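Long-range contacts in putative epoxide hydrolase protein (Klebsiella pneumoniae subsp. pneumoniae, PDB 5BOV), which is a putative hydrolase of the alpha/beta-hydrolase fold, possibly acting on epoxides or monoacylglycerols, its true substrate uncertain: residues Gln45-Val50 with Asn285-Asp290; Ile248-Ala253 with Arg276-Ala281. One frame throughout, in Å; residues are numbered along the deposited sequence.

Interaction 1 (Gln45-Val50 with Asn285-Asp290)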
loop_
_atom_site.group_PDB
_atom_site.type_symbol
_atom_site.label_atom_id
_atom_site.label_comp_id
_atom_site.label_asym_id
_atom_site.label_seq_id
_atom_site.Cartn_x
_atom_site.Cartn_y
_atom_site.Cartn_z
ATOM N N GLN A 45 10.273 -0.505 5.147
ATOM C CA GLN A 45 11.588 -0.588 4.547
ATOM C C GLN A 45 11.581 -0.446 3.038
ATOM O O GLN A 45 12.612 -0.179 2.402
ATOM C CB GLN A 45 12.319 -1.883 4.952
ATOM C CG GLN A 45 12.497 -2.085 6.451
ATOM C CD GLN A 45 13.074 -0.883 7.214
ATOM O OE1 GLN A 45 12.601 -0.615 8.369
ATOM N NE2 GLN A 45 14.013 -0.249 6.699
ATOM N N SER A 46 10.411 -0.613 2.421
ATOM C CA SER A 46 10.251 -0.359 1.008
ATOM C C SER A 46 10.666 1.108 0.643
ATOM O O SER A 46 11.074 1.332 -0.499
ATOM C CB SER A 46 8.784 -0.511 0.610
ATOM O OG SER A 46 8.316 -1.841 0.771
ATOM N N TYR A 47 10.639 1.997 1.643
ATOM C CA TYR A 47 10.964 3.389 1.468
ATOM C C TYR A 47 12.169 3.815 2.248
ATOM O O TYR A 47 12.437 5.007 2.324
ATOM C CB TYR A 47 9.745 4.220 1.842
ATOM C CG TYR A 47 8.511 3.861 1.016
ATOM C CD1 TYR A 47 8.434 4.226 -0.325
ATOM C CD2 TYR A 47 7.456 3.137 1.565
ATOM C CE1 TYR A 47 7.324 3.968 -1.087
ATOM C CE2 TYR A 47 6.327 2.815 0.802
ATOM C CZ TYR A 47 6.259 3.210 -0.518
ATOM O OH TYR A 47 5.152 2.964 -1.282
ATOM N N ALA A 48 13.037 2.871 2.634
ATOM C CA ALA A 48 14.212 3.250 3.426
ATOM C C ALA A 48 15.192 4.053 2.633
ATOM O O ALA A 48 16.043 4.753 3.242
ATOM C CB ALA A 48 14.878 2.025 4.021
ATOM N N GLN A 49 15.249 3.888 1.320
ATOM C CA GLN A 49 16.075 4.729 0.442
ATOM C C GLN A 49 15.315 5.879 -0.174
ATOM O O GLN A 49 15.825 7.033 -0.219
ATOM C CB GLN A 49 16.804 3.922 -0.626
ATOM C CG GLN A 49 17.720 2.921 0.016
ATOM C CD GLN A 49 18.498 2.106 -1.031
ATOM O OE1 GLN A 49 17.938 1.280 -1.753
ATOM N NE2 GLN A 49 19.838 2.291 -1.070
ATOM N N VAL A 50 14.078 5.653 -0.548
ATOM C CA VAL A 50 13.256 6.729 -1.117
ATOM C C VAL A 50 13.070 7.869 -0.147
ATOM O O VAL A 50 13.209 9.059 -0.523
ATOM C CB VAL A 50 11.865 6.180 -1.522
ATOM C CG1 VAL A 50 10.870 7.283 -1.854
ATOM C CG2 VAL A 50 11.991 5.180 -2.647
ATOM N N ASN A 285 7.680 -4.271 -6.452
ATOM C CA ASN A 285 8.001 -3.243 -5.416
ATOM C C ASN A 285 8.978 -2.178 -5.960
ATOM O O ASN A 285 10.167 -2.194 -5.646
ATOM C CB ASN A 285 8.508 -3.963 -4.161
ATOM C CG ASN A 285 8.711 -3.046 -2.982
ATOM O OD1 ASN A 285 8.718 -1.807 -3.098
ATOM N ND2 ASN A 285 8.904 -3.641 -1.817
ATOM N N PRO A 286 8.486 -1.290 -6.830
ATOM C CA PRO A 286 9.352 -0.275 -7.371
ATOM C C PRO A 286 10.088 0.593 -6.366
ATOM O O PRO A 286 11.250 0.914 -6.584
ATOM C CB PRO A 286 8.407 0.549 -8.252
ATOM C CG PRO A 286 7.393 -0.428 -8.717
ATOM C CD PRO A 286 7.162 -1.268 -7.552
ATOM N N PRO A 287 9.418 0.966 -5.257
ATOM C CA PRO A 287 10.261 1.847 -4.408
ATOM C C PRO A 287 11.462 1.136 -3.791
ATOM O O PRO A 287 12.500 1.750 -3.590
ATOM C CB PRO A 287 9.320 2.327 -3.316
ATOM C CG PRO A 287 8.122 1.399 -3.338
ATOM C CD PRO A 287 8.064 0.875 -4.766
ATOM N N GLN A 288 11.274 -0.122 -3.408
ATOM C CA GLN A 288 12.382 -0.826 -2.769
ATOM C C GLN A 288 13.417 -1.250 -3.848
ATOM O O GLN A 288 14.649 -1.234 -3.577
ATOM C CB GLN A 288 11.907 -2.021 -2.016
ATOM C CG GLN A 288 12.930 -2.396 -0.929
ATOM C CD GLN A 288 12.379 -3.290 0.199
ATOM O OE1 GLN A 288 11.193 -3.470 0.377
ATOM N NE2 GLN A 288 13.316 -3.837 0.979
ATOM N N GLU A 289 12.936 -1.646 -5.006
ATOM C CA GLU A 289 13.777 -2.217 -6.093
ATOM C C GLU A 289 14.428 -1.162 -6.933
ATOM O O GLU A 289 15.511 -1.390 -7.437
ATOM C CB GLU A 289 12.916 -3.081 -7.000
ATOM C CG GLU A 289 12.362 -4.310 -6.308
ATOM C CD GLU A 289 11.439 -5.114 -7.247
ATOM O OE1 GLU A 289 11.974 -5.451 -8.358
ATOM O OE2 GLU A 289 10.324 -5.451 -6.826
ATOM N N ASP A 290 13.795 -0.020 -7.145
ATOM C CA ASP A 290 14.284 1.068 -7.964
ATOM C C ASP A 290 13.990 2.444 -7.310
ATOM O O ASP A 290 13.198 3.242 -7.838
ATOM C CB ASP A 290 13.689 1.002 -9.363
ATOM C CG ASP A 290 14.464 1.894 -10.398
ATOM O OD1 ASP A 290 15.327 2.702 -10.013
ATOM O OD2 ASP A 290 14.019 1.819 -11.547
HETATM O O HOH W 1 9.523 -4.098 2.507
HETATM O O HOH W 2 15.409 0.728 -1.596
#
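Ser-46 meets the start of helix 286-289 through one direct hydrogen bond, in which Asn-285 ND2 donates to Ser-46 OG at 3.2 Å. The hydroxyl lies 19° out of the amide plane. The same OG is also bonded to the carbonyl of Asp-43. Asn-285 can reach it because its CG stands anti to the backbone N (chi1 -173°), a setting that also turns OD1 back over the helix start, where it accepts from Gln-288 N at 3.1 Å. Asn-285 stands at the N-cap of helix 286-289, and this bond, its donor well above the carbonyl plane, is the cap. One amide therefore caps the helix with its oxygen and ties it to the loop with its nitrogen.

Gln-288 runs extended beyond CG and lays its amide beside Ser-46, OE1 coming to 3.3 Å from Ser-46 CA. A water donates to Gln-288 OE1 at 2.8 Å and is also bonded to Ser-46 OG, so that it bridges the two side chains.

On the apolar side, Pro-287 CB touches both Tyr-47 and Val-50. It approaches Tyr-47 CE1 obliquely at 3.4 Å, while Val-50 CG2 is 4.0 Å from that CB. Tyr-47 OH is bonded to the carbonyl of Leu-37, at the end of strand 32-37, which anchors the far end of the ring. Ser-46, Tyr-47 and Asn-285 all also touch Phe-109, in a stretch consistent with the nucleophile elbow of the fold.

The chemistry implies a joint between the loop after strand 32-37 and the N-terminal end of helix 286-289: Asp-43, Asn-285 and the water engage the buried Ser-46 hydroxyl, while Pro-287 packs apolar atoms on Tyr-47 and Val-50.

Interaction 2 (Ile248-Ala253 with Arg276-Ala281)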
loop_
_atom_site.group_PDB
_atom_site.type_symbol
_atom_site.label_atom_id
_atom_site.label_comp_id
_atom_site.label_asym_id
_atom_site.label_seq_id
_atom_site.Cartn_x
_atom_site.Cartn_y
_atom_site.Cartn_z
ATOM N N ILE A 248 0.857 10.132 -11.419
ATOM C CA ILE A 248 1.719 9.328 -12.219
ATOM C C ILE A 248 1.547 7.876 -11.829
ATOM O O ILE A 248 1.634 7.554 -10.652
ATOM C CB ILE A 248 3.223 9.730 -12.107
ATOM C CG1 ILE A 248 3.370 11.173 -12.594
ATOM C CG2 ILE A 248 4.092 8.768 -12.833
ATOM C CD1 ILE A 248 4.815 11.658 -12.589
ATOM N N THR A 249 1.269 7.030 -12.815
ATOM C CA THR A 249 1.247 5.598 -12.594
ATOM C C THR A 249 2.575 4.984 -13.092
ATOM O O THR A 249 3.205 5.473 -13.994
ATOM C CB THR A 249 0.043 4.906 -13.302
ATOM O OG1 THR A 249 0.090 5.212 -14.683
ATOM C CG2 THR A 249 -1.236 5.370 -12.675
ATOM N N LEU A 250 2.987 3.910 -12.388
ATOM C CA LEU A 250 4.224 3.213 -12.661
ATOM C C LEU A 250 3.964 1.732 -12.858
ATOM O O LEU A 250 3.121 1.162 -12.165
ATOM C CB LEU A 250 5.230 3.338 -11.517
ATOM C CG LEU A 250 5.589 4.739 -11.063
ATOM C CD1 LEU A 250 6.535 4.652 -9.857
ATOM C CD2 LEU A 250 6.275 5.463 -12.200
ATOM N N GLU A 251 4.765 1.073 -13.717
ATOM C CA GLU A 251 4.711 -0.369 -13.705
ATOM C C GLU A 251 6.107 -0.822 -14.014
ATOM O O GLU A 251 6.829 -0.157 -14.724
ATOM C CB GLU A 251 3.712 -0.807 -14.786
ATOM C CG GLU A 251 3.483 -2.302 -14.789
ATOM C CD GLU A 251 3.082 -2.779 -13.413
ATOM O OE1 GLU A 251 1.902 -2.623 -13.059
ATOM O OE2 GLU A 251 3.971 -3.312 -12.641
ATOM N N GLY A 252 6.429 -2.030 -13.550
ATOM C CA GLY A 252 7.748 -2.631 -13.809
ATOM C C GLY A 252 7.637 -3.693 -14.853
ATOM O O GLY A 252 6.599 -4.400 -14.961
ATOM N N ALA A 253 8.676 -3.885 -15.666
ATOM C CA ALA A 253 8.631 -4.894 -16.734
ATOM C C ALA A 253 8.696 -6.334 -16.248
ATOM O O ALA A 253 8.321 -7.260 -16.954
ATOM C CB ALA A 253 9.781 -4.629 -17.671
ATOM N N ARG A 276 4.302 5.706 -16.585
ATOM C CA ARG A 276 5.708 5.328 -16.826
ATOM C C ARG A 276 5.956 3.872 -16.613
ATOM O O ARG A 276 5.711 3.322 -15.524
ATOM C CB ARG A 276 6.699 6.016 -15.894
ATOM C CG ARG A 276 6.656 7.470 -16.035
ATOM C CD ARG A 276 7.675 8.135 -15.153
ATOM N NE ARG A 276 7.529 9.516 -15.414
ATOM C CZ ARG A 276 8.131 10.431 -14.704
ATOM N NH1 ARG A 276 8.946 10.112 -13.676
ATOM N NH2 ARG A 276 7.910 11.670 -15.051
ATOM N N ASP A 277 6.458 3.237 -17.663
ATOM C CA ASP A 277 6.943 1.870 -17.575
ATOM C C ASP A 277 8.357 1.996 -17.122
ATOM O O ASP A 277 9.206 2.633 -17.849
ATOM C CB ASP A 277 6.812 1.129 -18.920
ATOM C CG ASP A 277 5.367 0.787 -19.268
ATOM O OD1 ASP A 277 4.603 0.376 -18.355
ATOM O OD2 ASP A 277 4.898 1.128 -20.364
ATOM N N LEU A 278 8.710 1.354 -16.051
ATOM C CA LEU A 278 10.080 1.397 -15.583
ATOM C C LEU A 278 10.914 0.296 -16.268
ATOM O O LEU A 278 10.595 -0.846 -16.126
ATOM C CB LEU A 278 10.140 1.201 -14.095
ATOM C CG LEU A 278 9.389 2.265 -13.282
ATOM C CD1 LEU A 278 9.457 1.937 -11.800
ATOM C CD2 LEU A 278 9.923 3.658 -13.552
ATOM N N PRO A 279 11.979 0.663 -16.946
ATOM C CA PRO A 279 12.786 -0.434 -17.584
ATOM C C PRO A 279 13.539 -1.249 -16.539
ATOM O O PRO A 279 13.887 -0.655 -15.492
ATOM C CB PRO A 279 13.760 0.331 -18.446
ATOM C CG PRO A 279 13.943 1.655 -17.788
ATOM C CD PRO A 279 12.636 1.966 -17.028
ATOM N N GLY A 280 13.677 -2.571 -16.798
ATOM C CA GLY A 280 14.666 -3.383 -16.146
ATOM C C GLY A 280 14.156 -4.587 -15.388
ATOM O O GLY A 280 13.160 -5.196 -15.695
ATOM N N ALA A 281 14.869 -4.931 -14.353
ATOM C CA ALA A 281 14.558 -6.092 -13.541
ATOM C C ALA A 281 13.416 -5.741 -12.559
ATOM O O ALA A 281 13.090 -6.573 -11.672
ATOM C CB ALA A 281 15.803 -6.530 -12.731
#
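Three backbone hydrogen bonds join Thr-249 and Glu-251 to the last strand of the sheet. Arg-276 N donates to Thr-249 O at 2.8 Å, Glu-251 N to Arg-276 O at 3.0 Å, and Leu-278 N to Glu-251 O at 2.8 Å, the last almost straight at 177°. This is parallel pairing, with Leu-250 beside Arg-276, Glu-251 beside Asp-277 and Gly-252 beside Leu-278; the short strand segments cross at -28°. A CA-H...O contact from Leu-250 CA to Arg-276 O, 3.2 Å, adds to the pairing.

The charged side chains find their main partners beyond the pair. Arg-276, in the conformer described (one of two), reaches Asp-300 of helix 291-303 and Glu-274 by salt bridges. Glu-251 is bent at chi2 (54°), which brings OE2 back to accept from Gly-252 N at 2.9 Å; OE2 also takes a bond from Asn-255, and OE1 is bonded to Ser-134. Asp-277 OD1, bonded to His-275, lies 3.9 Å from Glu-251 CB on their shared face.

Packing follows on the face of Leu-250, Arg-276 and Leu-278, toward helix 291-303. Leu-250 and Arg-276 lie side by side and point the same way, CD2 of Leu-250 at 3.8 Å from CB of Arg-276. Further out, in the same conformer, the arginine's extended chain carries its guanidinium to Ile-248, whose CD1 rests over one face, toward the rim. Leu-250 CD2 and Leu-278 CD2 make a looser apolar contact.

Strands 247-252 and 273-278 belong to a beta-alpha-beta unit with helix 262-265, and the second is the outermost strand at this end of the sheet. The chemistry implies that backbone bonds set the register of this edge, while aliphatic packing fastens it to the C-terminal helix, with the Asp-300 bridge of one Arg-276 conformer adding to it.

How the interactions relate
Both interactions are largely buried, but interaction 1 lies closer to the middle of the chain, its centre about 12 Å from the chain's centre against about 17 Å for interaction 2, which includes exposed residues at the sheet edge. Their own centres are about 14 Å apart. Strand 273-278 is followed along the chain, after a short loop, by helix 286-289, and the two contacts touch where Pro-286 CB packs 4.0 Å from Leu-278 CD1. Helix 291-303 is common to both, receiving Val-50 and Pro-287 from one and Leu-250 and Leu-278 from the other. Interaction 1 depends on side-chain amides, a hydroxyl and water, whereas interaction 2 depends on regular backbone pairing.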